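Local coordinates for acyl-coenzyme A oxidase 3 (Yarrowia lipolytica, PDB 5YS9), which uses FAD and molecular oxygen to oxidise acyl-CoA substrates to trans-2-enoyl-CoA, releasing hydrogen peroxide, in peroxisomal fatty acid beta-oxidation, at residues L105-R119 against T308-F320. Residues are numbered along the deposited sequence; the frame is centred on the assembly and turned at random.
Sequences LLRSQLHGIVDMGTR and TMIADSFFVSQRF
Gln109 is the knob of this contact, its side chain filling a hole on helix 308-320 lined by Thr308, Ala311, Asp312 and Phe315. With CG anti to the carbonyl carbon (chi1 -76°) and the chain extended beyond it, the amide reaches in, with NE2 3.5 Å from Ala311 CB; so small a side chain leaves room for it. An amide suits the place because NE2 can donate to Asp312 OD1 (3.2 Å) and, weakly, to Thr308 O, while OE1 rests against Phe315 CE2. Phe315 is the answering bump: its ring lies in a hollow bordered by Leu106, Gln109, Leu110 and Ile113, met obliquely by each, with Leu110 CD2 3.9 Å from Phe315 CE1. Further along, where Ile113 and Val316 bring the backbones to a CA-CA distance of 5.2 Å, Ile113 CG1 packs on Phe315 O and CG2 on Arg319 CD. Arg319 NH1 makes a weak hydrogen bond to Ile113 O, while its NE hydrogen-bonds to Ile644 O. Arg119 arrives fully extended from the next helix, one guanidinium face lying over Gln109 CA, and NH1 forms a salt bridge with Asp312 OD2 (3.1 Å). The same NH1 also donates to Asp312 OD1, which Gln109 NE2 reaches from the opposite face of the carboxylate. Without that carboxylate, as with an alanine here, the Arg119 charge would probably lose this mate and the Gln109 amide one of the bonds that fix its rotation. The contact joins the N-terminal helical domain to the C-alpha1 helical domain, and its chemistry implies a buried carboxylate, probably kept ionised by Arg119, beside an apolar patch centred on Phe315.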
ATOM      1  N   LEU A 105      17.391  -3.034  23.000  1.00 36.69           N
ATOM      2  CA  LEU A 105      16.830  -2.312  21.847  1.00 40.63           C
ATOM      3  C   LEU A 105      16.902  -3.145  20.540  1.00 39.68           C
ATOM      4  O   LEU A 105      15.930  -3.220  19.786  1.00 34.32           O
ATOM      5  CB  LEU A 105      17.539  -0.967  21.649  1.00 41.77           C
ATOM      6  CG  LEU A 105      17.017  -0.106  20.480  1.00 44.19           C
ATOM      7  CD1 LEU A 105      15.553   0.276  20.717  1.00 48.60           C
ATOM      8  CD2 LEU A 105      17.864   1.138  20.261  1.00 41.52           C
ATOM      9  N   LEU A 106      18.051  -3.780  20.331  1.00 39.01           N
ATOM     10  CA  LEU A 106      18.378  -4.427  19.100  1.00 41.33           C
ATOM     11  C   LEU A 106      17.671  -5.790  19.053  1.00 42.85           C
ATOM     12  O   LEU A 106      17.218  -6.199  17.997  1.00 41.77           O
ATOM     13  CB  LEU A 106      19.884  -4.526  18.982  1.00 44.73           C
ATOM     14  CG  LEU A 106      20.646  -4.308  17.678  1.00 54.19           C
ATOM     15  CD1 LEU A 106      20.168  -3.146  16.814  1.00 52.81           C
ATOM     16  CD2 LEU A 106      22.130  -4.130  18.040  1.00 55.75           C
ATOM     17  N   ARG A 107      17.501  -6.431  20.199  1.00 42.34           N
ATOM     18  CA  ARG A 107      16.678  -7.622  20.273  1.00 42.12           C
ATOM     19  C   ARG A 107      15.216  -7.355  19.934  1.00 43.23           C
ATOM     20  O   ARG A 107      14.608  -8.119  19.214  1.00 43.20           O
ATOM     21  CB  ARG A 107      16.759  -8.253  21.653  1.00 45.80           C
ATOM     22  CG  ARG A 107      16.167  -9.648  21.708  1.00 47.09           C
ATOM     23  CD  ARG A 107      15.898 -10.107  23.123  1.00 45.15           C
ATOM     24  NE  ARG A 107      17.120 -10.360  23.860  1.00 49.60           N
ATOM     25  CZ  ARG A 107      17.888 -11.412  23.671  1.00 49.75           C
ATOM     26  NH1 ARG A 107      17.562 -12.312  22.771  1.00 56.73           N
ATOM     27  NH2 ARG A 107      18.984 -11.561  24.375  1.00 51.11           N
ATOM     28  N   SER A 108      14.655  -6.268  20.445  1.00 39.61           N
ATOM     29  CA  SER A 108      13.300  -5.919  20.103  1.00 41.55           C
ATOM     30  C   SER A 108      13.134  -5.465  18.618  1.00 39.84           C
ATOM     31  O   SER A 108      12.075  -5.632  18.053  1.00 44.05           O
ATOM     32  CB  SER A 108      12.687  -4.965  21.135  1.00 44.02           C
ATOM     33  OG  SER A 108      13.000  -3.642  20.848  1.00 53.03           O
ATOM     34  N   GLN A 109      14.177  -4.982  17.969  1.00 36.65           N
ATOM     35  CA  GLN A 109      14.086  -4.556  16.561  1.00 35.01           C
ATOM     36  C   GLN A 109      14.241  -5.756  15.598  1.00 33.85           C
ATOM     37  O   GLN A 109      13.562  -5.882  14.572  1.00 31.22           O
ATOM     38  CB  GLN A 109      15.205  -3.563  16.230  1.00 34.01           C
ATOM     39  CG  GLN A 109      15.081  -2.128  16.711  1.00 36.26           C
ATOM     40  CD  GLN A 109      16.300  -1.288  16.261  1.00 39.65           C
ATOM     41  OE1 GLN A 109      17.467  -1.609  16.599  1.00 40.92           O
ATOM     42  NE2 GLN A 109      16.044  -0.238  15.490  1.00 33.65           N
ATOM     43  N   LEU A 110      15.194  -6.607  15.914  1.00 34.13           N
ATOM     44  CA  LEU A 110      15.343  -7.871  15.217  1.00 36.57           C
ATOM     45  C   LEU A 110      14.036  -8.711  15.244  1.00 35.59           C
ATOM     46  O   LEU A 110      13.671  -9.306  14.243  1.00 32.00           O
ATOM     47  CB  LEU A 110      16.508  -8.676  15.803  1.00 35.59           C
ATOM     48  CG  LEU A 110      17.905  -8.047  15.614  1.00 36.62           C
ATOM     49  CD1 LEU A 110      18.870  -8.711  16.570  1.00 35.56           C
ATOM     50  CD2 LEU A 110      18.374  -8.172  14.170  1.00 38.76           C
ATOM     51  N   HIS A 111      13.375  -8.741  16.391  1.00 34.63           N
ATOM     52  CA  HIS A 111      12.167  -9.512  16.582  1.00 38.37           C
ATOM     53  C   HIS A 111      11.023  -8.911  15.786  1.00 39.32           C
ATOM     54  O   HIS A 111      10.101  -9.640  15.424  1.00 36.73           O
ATOM     55  CB  HIS A 111      11.788  -9.523  18.070  1.00 38.59           C
ATOM     56  CG  HIS A 111      10.669 -10.457  18.413  1.00 39.87           C
ATOM     57  ND1 HIS A 111       9.719 -10.161  19.365  1.00 42.81           N
ATOM     58  CD2 HIS A 111      10.345 -11.679  17.927  1.00 38.88           C
ATOM     59  CE1 HIS A 111       8.883 -11.179  19.474  1.00 44.10           C
ATOM     60  NE2 HIS A 111       9.235 -12.106  18.603  1.00 40.38           N
ATOM     61  N   GLY A 112      11.091  -7.583  15.574  1.00 37.23           N
ATOM     62  CA  GLY A 112      10.146  -6.824  14.772  1.00 35.35           C
ATOM     63  C   GLY A 112      10.207  -7.117  13.286  1.00 34.75           C
ATOM     64  O   GLY A 112       9.320  -6.745  12.550  1.00 37.05           O
ATOM     65  N   ILE A 113      11.259  -7.776  12.837  1.00 34.46           N
ATOM     66  CA  ILE A 113      11.334  -8.282  11.466  1.00 35.05           C
ATOM     67  C   ILE A 113      10.239  -9.321  11.159  1.00 32.11           C
ATOM     68  O   ILE A 113       9.752  -9.390  10.047  1.00 31.30           O
ATOM     69  CB  ILE A 113      12.707  -8.903  11.176  1.00 33.92           C
ATOM     70  CG1 ILE A 113      13.807  -7.854  11.415  1.00 35.91           C
ATOM     71  CG2 ILE A 113      12.801  -9.410   9.734  1.00 34.01           C
ATOM     72  CD1 ILE A 113      15.236  -8.403  11.434  1.00 37.62           C
ATOM     73  N   VAL A 114       9.848 -10.104  12.146  1.00 31.67           N
ATOM     74  CA  VAL A 114       8.773 -11.099  11.980  1.00 31.84           C
ATOM     75  C   VAL A 114       7.580 -11.030  12.925  1.00 33.57           C
ATOM     76  O   VAL A 114       6.537 -11.604  12.636  1.00 36.84           O
ATOM     77  CB  VAL A 114       9.343 -12.494  12.047  1.00 34.19           C
ATOM     78  CG1 VAL A 114      10.161 -12.742  10.795  1.00 36.74           C
ATOM     79  CG2 VAL A 114      10.190 -12.707  13.301  1.00 33.75           C
ATOM     80  N   ASP A 115       7.678 -10.290  14.021  1.00 36.08           N
ATOM     81  CA  ASP A 115       6.515 -10.111  14.913  1.00 37.75           C
ATOM     82  C   ASP A 115       6.413  -8.643  15.344  1.00 35.07           C
ATOM     83  O   ASP A 115       7.002  -8.216  16.303  1.00 39.00           O
ATOM     84  CB  ASP A 115       6.642 -11.096  16.103  1.00 38.20           C
ATOM     85  CG  ASP A 115       5.400 -11.151  16.945  1.00 36.53           C
ATOM     86  OD1 ASP A 115       4.524 -10.318  16.663  1.00 36.83           O
ATOM     87  OD2 ASP A 115       5.317 -11.991  17.887  1.00 34.22           O
ATOM     88  N   MET A 116       5.685  -7.852  14.592  1.00 36.54           N
ATOM     89  CA  MET A 116       5.550  -6.450  14.950  1.00 36.86           C
ATOM     90  C   MET A 116       4.493  -6.218  16.040  1.00 34.65           C
ATOM     91  O   MET A 116       4.400  -5.142  16.546  1.00 34.44           O
ATOM     92  CB  MET A 116       5.230  -5.640  13.723  1.00 39.05           C
ATOM     93  CG  MET A 116       6.257  -5.781  12.609  1.00 41.02           C
ATOM     94  SD  MET A 116       6.038  -4.649  11.204  1.00 40.77           S
ATOM     95  CE  MET A 116       6.139  -5.875   9.900  1.00 36.47           C
ATOM     96  N   GLY A 117       3.693  -7.223  16.387  1.00 34.27           N
ATOM     97  CA  GLY A 117       2.696  -7.089  17.412  1.00 32.11           C
ATOM     98  C   GLY A 117       3.280  -7.245  18.795  1.00 33.14           C
ATOM     99  O   GLY A 117       3.110  -6.384  19.644  1.00 36.41           O
ATOM    100  N   THR A 118       3.966  -8.348  19.034  1.00 34.27           N
ATOM    101  CA  THR A 118       4.458  -8.645  20.376  1.00 35.06           C
ATOM    102  C   THR A 118       5.404  -7.557  20.881  1.00 37.98           C
ATOM    103  O   THR A 118       5.270  -7.040  21.985  1.00 37.05           O
ATOM    104  CB  THR A 118       5.133 -10.014  20.404  1.00 35.95           C
ATOM    105  OG1 THR A 118       4.138 -11.034  20.251  1.00 32.94           O
ATOM    106  CG2 THR A 118       5.847 -10.234  21.744  1.00 40.36           C
ATOM    107  N   ARG A 119       6.357  -7.201  20.042  1.00 43.38           N
ATOM    108  CA  ARG A 119       7.283  -6.101  20.321  1.00 41.53           C
ATOM    109  C   ARG A 119       6.574  -4.854  20.874  1.00 39.23           C
ATOM    110  O   ARG A 119       7.050  -4.259  21.823  1.00 41.24           O
ATOM    111  CB  ARG A 119       8.023  -5.763  19.023  1.00 43.49           C
ATOM    112  CG  ARG A 119       8.929  -4.582  19.122  1.00 43.81           C
ATOM    113  CD  ARG A 119       9.456  -4.105  17.797  1.00 41.59           C
ATOM    114  NE  ARG A 119      10.350  -3.002  18.137  1.00 44.30           N
ATOM    115  CZ  ARG A 119      10.986  -2.201  17.289  1.00 43.74           C
ATOM    116  NH1 ARG A 119      10.866  -2.378  15.992  1.00 41.47           N
ATOM    117  NH2 ARG A 119      11.745  -1.192  17.764  1.00 46.63           N
ATOM    118  N   THR A 308      15.887   4.942  15.701  1.00 39.73           N
ATOM    119  CA  THR A 308      15.319   3.596  15.839  1.00 41.69           C
ATOM    120  C   THR A 308      14.344   3.240  14.701  1.00 40.59           C
ATOM    121  O   THR A 308      14.397   2.139  14.157  1.00 37.43           O
ATOM    122  CB  THR A 308      14.651   3.392  17.224  1.00 44.40           C
ATOM    123  OG1 THR A 308      15.673   3.328  18.216  1.00 45.10           O
ATOM    124  CG2 THR A 308      13.856   2.060  17.316  1.00 47.96           C
ATOM    125  N   MET A 309      13.511   4.188  14.314  1.00 39.24           N
ATOM    126  CA  MET A 309      12.517   3.962  13.270  1.00 42.22           C
ATOM    127  C   MET A 309      13.108   3.929  11.858  1.00 42.78           C
ATOM    128  O   MET A 309      12.586   3.242  10.917  1.00 40.66           O
ATOM    129  CB  MET A 309      11.456   5.029  13.355  1.00 41.43           C
ATOM    130  CG  MET A 309      10.818   5.075  14.718  1.00 45.25           C
ATOM    131  SD  MET A 309       9.236   5.885  14.639  1.00 54.44           S
ATOM    132  CE  MET A 309       8.278   4.558  13.969  1.00 52.61           C
ATOM    133  N   ILE A 310      14.188   4.684  11.718  1.00 41.94           N
ATOM    134  CA  ILE A 310      14.921   4.724  10.470  1.00 42.49           C
ATOM    135  C   ILE A 310      15.585   3.376  10.287  1.00 39.91           C
ATOM    136  O   ILE A 310      15.488   2.831   9.211  1.00 36.69           O
ATOM    137  CB  ILE A 310      15.966   5.857  10.437  1.00 39.14           C
ATOM    138  CG1 ILE A 310      15.257   7.203  10.483  1.00 39.63           C
ATOM    139  CG2 ILE A 310      16.784   5.796   9.155  1.00 39.24           C
ATOM    140  CD1 ILE A 310      16.123   8.284  11.089  1.00 39.31           C
ATOM    141  N   ALA A 311      16.245   2.882  11.343  1.00 38.53           N
ATOM    142  CA  ALA A 311      16.755   1.515  11.401  1.00 39.49           C
ATOM    143  C   ALA A 311      15.673   0.414  11.210  1.00 37.87           C
ATOM    144  O   ALA A 311      15.897  -0.506  10.452  1.00 41.34           O
ATOM    145  CB  ALA A 311      17.534   1.292  12.691  1.00 38.47           C
ATOM    146  N   ASP A 312      14.522   0.513  11.874  1.00 35.72           N
ATOM    147  CA  ASP A 312      13.394  -0.414  11.656  1.00 34.38           C
ATOM    148  C   ASP A 312      13.042  -0.496  10.171  1.00 33.50           C
ATOM    149  O   ASP A 312      12.675  -1.561   9.694  1.00 29.74           O
ATOM    150  CB  ASP A 312      12.104   0.013  12.418  1.00 35.47           C
ATOM    151  CG  ASP A 312      12.191  -0.174  13.933  1.00 39.87           C
ATOM    152  OD1 ASP A 312      13.114  -0.870  14.384  1.00 41.71           O
ATOM    153  OD2 ASP A 312      11.341   0.390  14.698  1.00 46.10           O
ATOM    154  N   SER A 313      13.096   0.634   9.460  1.00 31.35           N
ATOM    155  CA  SER A 313      12.758   0.643   8.047  1.00 30.55           C
ATOM    156  C   SER A 313      13.744  -0.262   7.289  1.00 33.92           C
ATOM    157  O   SER A 313      13.364  -1.010   6.331  1.00 34.53           O
ATOM    158  CB  SER A 313      12.714   2.059   7.469  1.00 27.04           C
ATOM    159  OG  SER A 313      11.682   2.835   8.073  1.00 25.95           O
ATOM    160  N   PHE A 314      14.993  -0.218   7.733  1.00 30.83           N
ATOM    161  CA  PHE A 314      15.987  -1.110   7.194  1.00 32.23           C
ATOM    162  C   PHE A 314      15.689  -2.564   7.513  1.00 33.57           C
ATOM    163  O   PHE A 314      15.619  -3.421   6.615  1.00 36.86           O
ATOM    164  CB  PHE A 314      17.391  -0.751   7.708  1.00 32.60           C
ATOM    165  CG  PHE A 314      18.377  -1.856   7.523  1.00 31.39           C
ATOM    166  CD1 PHE A 314      18.856  -2.144   6.266  1.00 30.05           C
ATOM    167  CD2 PHE A 314      18.759  -2.659   8.601  1.00 31.87           C
ATOM    168  CE1 PHE A 314      19.761  -3.173   6.070  1.00 32.27           C
ATOM    169  CE2 PHE A 314      19.659  -3.709   8.417  1.00 34.05           C
ATOM    170  CZ  PHE A 314      20.166  -3.957   7.145  1.00 34.18           C
ATOM    171  N   PHE A 315      15.560  -2.824   8.804  1.00 31.65           N
ATOM    172  CA  PHE A 315      15.326  -4.141   9.306  1.00 33.36           C
ATOM    173  C   PHE A 315      14.151  -4.885   8.666  1.00 35.46           C
ATOM    174  O   PHE A 315      14.255  -6.083   8.451  1.00 38.36           O
ATOM    175  CB  PHE A 315      15.152  -4.091  10.824  1.00 33.42           C
ATOM    176  CG  PHE A 315      16.451  -3.975  11.577  1.00 34.99           C
ATOM    177  CD1 PHE A 315      17.454  -4.943  11.422  1.00 35.41           C
ATOM    178  CD2 PHE A 315      16.687  -2.901  12.436  1.00 35.97           C
ATOM    179  CE1 PHE A 315      18.639  -4.849  12.137  1.00 35.84           C
ATOM    180  CE2 PHE A 315      17.885  -2.784  13.143  1.00 35.41           C
ATOM    181  CZ  PHE A 315      18.855  -3.757  12.997  1.00 37.86           C
ATOM    182  N   VAL A 316      13.049  -4.191   8.369  1.00 35.27           N
ATOM    183  CA  VAL A 316      11.923  -4.794   7.665  1.00 32.20           C
ATOM    184  C   VAL A 316      12.187  -4.895   6.169  1.00 31.95           C
ATOM    185  O   VAL A 316      11.931  -5.924   5.586  1.00 31.68           O
ATOM    186  CB  VAL A 316      10.577  -4.072   7.948  1.00 30.40           C
ATOM    187  CG1 VAL A 316       9.401  -4.682   7.155  1.00 29.49           C
ATOM    188  CG2 VAL A 316      10.271  -4.196   9.411  1.00 31.57           C
ATOM    189  N   SER A 317      12.644  -3.821   5.550  1.00 31.61           N
ATOM    190  CA  SER A 317      12.817  -3.805   4.110  1.00 31.42           C
ATOM    191  C   SER A 317      13.705  -4.925   3.557  1.00 32.75           C
ATOM    192  O   SER A 317      13.372  -5.496   2.519  1.00 32.59           O
ATOM    193  CB  SER A 317      13.369  -2.457   3.635  1.00 31.03           C
ATOM    194  OG  SER A 317      12.392  -1.455   3.778  1.00 32.07           O
ATOM    195  N   GLN A 318      14.819  -5.196   4.237  1.00 30.77           N
ATOM    196  CA  GLN A 318      15.787  -6.201   3.816  1.00 32.16           C
ATOM    197  C   GLN A 318      15.172  -7.606   3.628  1.00 33.57           C
ATOM    198  O   GLN A 318      15.629  -8.426   2.796  1.00 30.75           O
ATOM    199  CB  GLN A 318      16.946  -6.270   4.816  1.00 33.14           C
ATOM    200  CG  GLN A 318      16.517  -6.644   6.230  1.00 35.49           C
ATOM    201  CD  GLN A 318      17.666  -6.871   7.209  1.00 33.84           C
ATOM    202  OE1 GLN A 318      18.817  -6.882   6.853  1.00 32.94           O
ATOM    203  NE2 GLN A 318      17.320  -7.073   8.450  1.00 33.95           N
ATOM    204  N   ARG A 319      14.143  -7.883   4.410  1.00 34.44           N
ATOM    205  CA  ARG A 319      13.470  -9.173   4.371  1.00 34.90           C
ATOM    206  C   ARG A 319      12.752  -9.311   3.026  1.00 32.14           C
ATOM    207  O   ARG A 319      12.932 -10.297   2.313  1.00 26.38           O
ATOM    208  CB  ARG A 319      12.493  -9.254   5.531  1.00 34.43           C
ATOM    209  CG  ARG A 319      11.859 -10.615   5.788  1.00 36.33           C
ATOM    210  CD  ARG A 319      10.693 -10.490   6.787  1.00 36.69           C
ATOM    211  NE  ARG A 319       9.660 -11.500   6.542  1.00 36.29           N
ATOM    212  CZ  ARG A 319       8.444 -11.513   7.080  1.00 34.03           C
ATOM    213  NH1 ARG A 319       8.041 -10.553   7.903  1.00 30.78           N
ATOM    214  NH2 ARG A 319       7.619 -12.506   6.753  1.00 33.71           N
ATOM    215  N   PHE A 320      11.891  -8.365   2.735  1.00 31.20           N
ATOM    216  CA  PHE A 320      11.106  -8.378   1.521  1.00 33.94           C
ATOM    217  C   PHE A 320      11.863  -8.186   0.224  1.00 36.57           C
ATOM    218  O   PHE A 320      11.567  -8.814  -0.768  1.00 41.65           O
ATOM    219  CB  PHE A 320       9.867  -7.520   1.704  1.00 31.61           C
ATOM    220  CG  PHE A 320       9.016  -8.025   2.814  1.00 30.63           C
ATOM    221  CD1 PHE A 320       8.210  -9.115   2.620  1.00 29.63           C
ATOM    222  CD2 PHE A 320       9.120  -7.498   4.072  1.00 30.94           C
ATOM    223  CE1 PHE A 320       7.464  -9.624   3.646  1.00 33.81           C
ATOM    224  CE2 PHE A 320       8.385  -8.006   5.106  1.00 30.96           C
ATOM    225  CZ  PHE A 320       7.556  -9.074   4.892  1.00 33.38           C
TER